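Local atomic coordinates of xylan esterase 1 (Thermoanaerobacterium sp. 'JW/SL YS485', PDB entry 3FCY), a protein that probably hydrolyses carboxylic esters, as expected of an acetyl xylan esterase of carbohydrate esterase family 7, and binds calcium. Residues E196-E199 with D200-G203; P262-E265 with R266-E269. All coordinates share one frame; numbering follows the deposited sequence.

How the contacts relate
The two contacts lie on opposite sides of the chain's centre, their own centres about 45 Å apart, and share no helix or strand. Contact 1 (196-203) is partly buried: it is the turn that leads into strand 202-207 of the central sheet, and its chemistry is mixed, with an aspartate gripping backbone and arginine on one side and two valines meeting inside. Contact 2 (262-269) is a surface contact between a loop and the first residues of helix 267-274, and it rests on one histidine-carboxylate hydrogen bond at the border with a second subunit. Only contact 1 comes near an annotated site, the bound calcium.

Contact 1 (E196-E199 with D200-G203)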
loop_
_atom_site.group_PDB
_atom_site.type_symbol
_atom_site.label_atom_id
_atom_site.label_comp_id
_atom_site.label_asym_id
_atom_site.label_seq_id
_atom_site.Cartn_x
_atom_site.Cartn_y
_atom_site.Cartn_z
ATOM N N GLU A 196 37.459 -12.249 -34.299
ATOM C CA GLU A 196 38.225 -11.776 -33.141
ATOM C C GLU A 196 37.932 -12.556 -31.860
ATOM O O GLU A 196 38.525 -12.291 -30.811
ATOM C CB GLU A 196 37.957 -10.284 -32.882
ATOM C CG GLU A 196 36.694 -9.982 -32.057
ATOM C CD GLU A 196 35.404 -10.063 -32.860
ATOM O OE1 GLU A 196 35.446 -10.539 -34.015
ATOM O OE2 GLU A 196 34.343 -9.658 -32.328
ATOM N N VAL A 197 37.036 -13.529 -31.948
ATOM C CA VAL A 197 36.660 -14.307 -30.775
ATOM C C VAL A 197 37.252 -15.714 -30.688
ATOM O O VAL A 197 37.146 -16.503 -31.632
ATOM C CB VAL A 197 35.120 -14.442 -30.684
ATOM C CG1 VAL A 197 34.747 -15.323 -29.507
ATOM C CG2 VAL A 197 34.476 -13.063 -30.550
ATOM N N ASP A 198 37.869 -16.019 -29.547
ATOM C CA ASP A 198 38.425 -17.346 -29.303
ATOM C C ASP A 198 37.216 -18.152 -28.844
ATOM O O ASP A 198 36.679 -17.909 -27.761
ATOM C CB ASP A 198 39.473 -17.302 -28.186
ATOM C CG ASP A 198 40.120 -18.653 -27.935
ATOM O OD1 ASP A 198 39.401 -19.678 -27.965
ATOM O OD2 ASP A 198 41.347 -18.692 -27.694
ATOM N N GLU A 199 36.788 -19.108 -29.660
ATOM C CA GLU A 199 35.610 -19.907 -29.346
ATOM C C GLU A 199 35.640 -20.667 -28.022
ATOM O O GLU A 199 34.598 -21.135 -27.555
ATOM C CB GLU A 199 35.314 -20.883 -30.486
ATOM C CG GLU A 199 36.153 -22.148 -30.478
ATOM C CD GLU A 199 35.703 -23.129 -31.547
ATOM O OE1 GLU A 199 35.945 -22.855 -32.745
ATOM O OE2 GLU A 199 35.094 -24.164 -31.187
ATOM N N ASP A 200 36.817 -20.792 -27.414
ATOM C CA ASP A 200 36.931 -21.496 -26.138
ATOM C C ASP A 200 36.963 -20.540 -24.948
ATOM O O ASP A 200 37.145 -20.969 -23.811
ATOM C CB ASP A 200 38.197 -22.363 -26.094
ATOM C CG ASP A 200 38.144 -23.533 -27.057
ATOM O OD1 ASP A 200 37.055 -24.125 -27.227
ATOM O OD2 ASP A 200 39.203 -23.872 -27.631
ATOM N N ARG A 201 36.793 -19.247 -25.212
ATOM C CA ARG A 201 36.817 -18.244 -24.150
ATOM C C ARG A 201 35.563 -17.359 -24.191
ATOM O O ARG A 201 35.655 -16.130 -24.248
ATOM C CB ARG A 201 38.082 -17.383 -24.288
ATOM C CG ARG A 201 39.401 -18.182 -24.279
ATOM C CD ARG A 201 40.612 -17.281 -24.525
ATOM N NE ARG A 201 41.845 -18.043 -24.754
ATOM C CZ ARG A 201 42.660 -18.490 -23.799
ATOM N NH1 ARG A 201 42.394 -18.257 -22.518
ATOM N NH2 ARG A 201 43.747 -19.175 -24.127
ATOM N N VAL A 202 34.392 -17.990 -24.172
ATOM C CA VAL A 202 33.127 -17.257 -24.216
ATOM C C VAL A 202 32.321 -17.443 -22.934
ATOM O O VAL A 202 32.144 -18.561 -22.455
ATOM C CB VAL A 202 32.247 -17.706 -25.420
ATOM C CG1 VAL A 202 30.887 -17.011 -25.365
ATOM C CG2 VAL A 202 32.941 -17.370 -26.734
ATOM N N GLY A 203 31.845 -16.329 -22.384
ATOM C CA GLY A 203 31.048 -16.369 -21.173
ATOM C C GLY A 203 29.696 -15.712 -21.399
ATOM O O GLY A 203 29.538 -14.884 -22.301
HETATM O O HOH W 1 33.649 -20.815 -24.912
#
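Asp198 carries its CG anti to the backbone N (chi1 -178°), which brings the carboxylate up to Asp200 and Arg201, while Arg201, its CG anti to the carbonyl carbon and its chain extended from there to NE, runs out beside it at an oblique angle. The aspartate spends its oxygens separately. OD1 takes the backbone N of Asp200 at 2.9 Å, on its anti side and somewhat out of the carboxylate plane. OD2 forms a salt bridge with Arg201 NE at 3.1 Å, the nitrogen reaching it from above the carboxylate; the oxygen itself lies at the edge of the guanidinium, in its plane, and the two flat groups stand 87° apart. Alongside, Arg201 CD packs 3.7 Å from Asp198 CG. The carbonyl O of Asp198 accepts Arg201 N at 2.9 Å and closes a type I beta turn, with the OD1 bond adding an Asx turn to it. This corner joins the short strand 197-198 to strand 202-207, which leads to the predicted nucleophile Ser208 of the alpha/beta hydrolase fold. On the inner side Val197 CG1 meets Val202 CG2 at 3.9 Å, crossing nearly at right angles, and Val202 also touches Met192 of helix 176-192. A water spans Glu199 O and Val202 N, donating to the first and accepting from the second. Beyond NE, the arginine's NH1 binds Leu344 O and its NH2 Ser346 OG, next to the calcium ligand Tyr345.

Contact 2 (P262-E265 with R266-E269); sequences PRHE and RENE
His264 and Glu267 meet through a single short hydrogen bond, ND1 to OE1 at 2.5 Å, and this is the tight part of the contact. OE1 lies at the edge of the imidazole, near its plane, and is approached on its anti side; ring and carboxylate planes are almost perpendicular, 89° apart. A chi1 of -178° points the Glu267 chain away from its own N, and the extended chain carries OE1 to the ring edge. Nearer the backbone, His264 CB and Glu267 CB come within 4.0 Å. Phe257 stacks on the imidazole, while His264 NE2 is hydrogen-bonded to Asp324 of the second subunit, so two acidic groups flank the ring and would probably stabilise its doubly protonated form. With an alanine in place of His264, Glu267 and Asp324 of the second subunit would probably both lose their imidazole partner, and the Glu267 carboxylate would be freer to turn. This is the N-terminal end of helix 267-274, with Arg266 at the N-cap position and His264 just before it in a left-handed backbone conformation. Asp261 accepts the backbone N of both Glu265 and Arg266, while the Arg266 guanidinium turns back to Tyr256 OH and Phe260 O. By contrast the solvent side is loose: Glu265 is exposed and directed away from 266-269. Its OE1 makes a salt bridge to Arg263 NH2 at 2.7 Å, inside 262-265.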
loop_
_atom_site.group_PDB
_atom_site.type_symbol
_atom_site.label_atom_id
_atom_site.label_comp_id
_atom_site.label_asym_id
_atom_site.label_seq_id
_atom_site.Cartn_x
_atom_site.Cartn_y
_atom_site.Cartn_z
ATOM N N PRO A 262 -9.386 -23.233 -13.793
ATOM C CA PRO A 262 -9.726 -22.742 -12.455
ATOM C C PRO A 262 -9.719 -23.763 -11.328
ATOM O O PRO A 262 -9.347 -23.433 -10.203
ATOM C CB PRO A 262 -11.095 -22.094 -12.661
ATOM C CG PRO A 262 -11.680 -22.891 -13.776
ATOM C CD PRO A 262 -10.506 -23.003 -14.723
ATOM N N ARG A 263 -10.120 -24.996 -11.609
ATOM C CA ARG A 263 -10.123 -26.003 -10.556
ATOM C C ARG A 263 -8.925 -26.942 -10.625
ATOM O O ARG A 263 -8.889 -27.976 -9.952
ATOM C CB ARG A 263 -11.435 -26.789 -10.567
ATOM C CG ARG A 263 -12.646 -25.904 -10.276
ATOM C CD ARG A 263 -13.827 -26.694 -9.735
ATOM N NE ARG A 263 -14.189 -27.816 -10.593
ATOM C CZ ARG A 263 -14.516 -27.707 -11.877
ATOM N NH1 ARG A 263 -14.528 -26.519 -12.467
ATOM N NH2 ARG A 263 -14.842 -28.791 -12.570
ATOM N N HIS A 264 -7.943 -26.564 -11.435
ATOM C CA HIS A 264 -6.710 -27.331 -11.594
ATOM C C HIS A 264 -6.880 -28.792 -11.989
ATOM O O HIS A 264 -6.238 -29.680 -11.424
ATOM C CB HIS A 264 -5.874 -27.241 -10.310
ATOM C CG HIS A 264 -5.196 -25.919 -10.130
ATOM N ND1 HIS A 264 -3.865 -25.805 -9.792
ATOM C CD2 HIS A 264 -5.661 -24.653 -10.260
ATOM C CE1 HIS A 264 -3.538 -24.526 -9.724
ATOM N NE2 HIS A 264 -4.611 -23.807 -10.002
ATOM N N GLU A 265 -7.734 -29.035 -12.975
ATOM C CA GLU A 265 -7.976 -30.387 -13.449
ATOM C C GLU A 265 -6.858 -30.841 -14.383
ATOM O O GLU A 265 -6.725 -32.029 -14.665
ATOM C CB GLU A 265 -9.327 -30.450 -14.168
ATOM C CG GLU A 265 -10.516 -30.288 -13.233
ATOM C CD GLU A 265 -11.846 -30.275 -13.962
ATOM O OE1 GLU A 265 -12.888 -30.452 -13.294
ATOM O OE2 GLU A 265 -11.852 -30.077 -15.196
ATOM N N ARG A 266 -6.051 -29.892 -14.851
ATOM C CA ARG A 266 -4.942 -30.206 -15.753
ATOM C C ARG A 266 -3.615 -29.719 -15.172
ATOM O O ARG A 266 -2.649 -29.502 -15.897
ATOM C CB ARG A 266 -5.177 -29.551 -17.119
ATOM C CG ARG A 266 -6.497 -29.944 -17.767
ATOM C CD ARG A 266 -6.674 -29.299 -19.130
ATOM N NE ARG A 266 -6.761 -27.842 -19.061
ATOM C CZ ARG A 266 -5.838 -27.008 -19.533
ATOM N NH1 ARG A 266 -4.741 -27.481 -20.109
ATOM N NH2 ARG A 266 -6.026 -25.695 -19.452
ATOM N N GLU A 267 -3.576 -29.565 -13.854
ATOM C CA GLU A 267 -2.390 -29.080 -13.158
ATOM C C GLU A 267 -1.087 -29.796 -13.508
ATOM O O GLU A 267 -0.120 -29.156 -13.928
ATOM C CB GLU A 267 -2.616 -29.151 -11.649
ATOM C CG GLU A 267 -1.454 -28.624 -10.829
ATOM C CD GLU A 267 -1.762 -28.614 -9.354
ATOM O OE1 GLU A 267 -2.713 -27.908 -8.956
ATOM O OE2 GLU A 267 -1.058 -29.312 -8.592
ATOM N N ASN A 268 -1.054 -31.115 -13.339
ATOM C CA ASN A 268 0.163 -31.868 -13.633
ATOM C C ASN A 268 0.603 -31.728 -15.086
ATOM O O ASN A 268 1.797 -31.620 -15.366
ATOM C CB ASN A 268 -0.013 -33.351 -13.288
ATOM C CG ASN A 268 1.281 -34.132 -13.438
ATOM O OD1 ASN A 268 2.305 -33.774 -12.853
ATOM N ND2 ASN A 268 1.244 -35.198 -14.225
ATOM N N GLU A 269 -0.353 -31.724 -16.009
ATOM C CA GLU A 269 -0.020 -31.587 -17.422
ATOM C C GLU A 269 0.530 -30.193 -17.714
ATOM O O GLU A 269 1.429 -30.028 -18.537
ATOM C CB GLU A 269 -1.250 -31.821 -18.296
ATOM C CG GLU A 269 -1.924 -33.166 -18.109
ATOM C CD GLU A 269 -3.027 -33.389 -19.126
ATOM O OE1 GLU A 269 -3.846 -32.462 -19.323
ATOM O OE2 GLU A 269 -3.079 -34.486 -19.726
#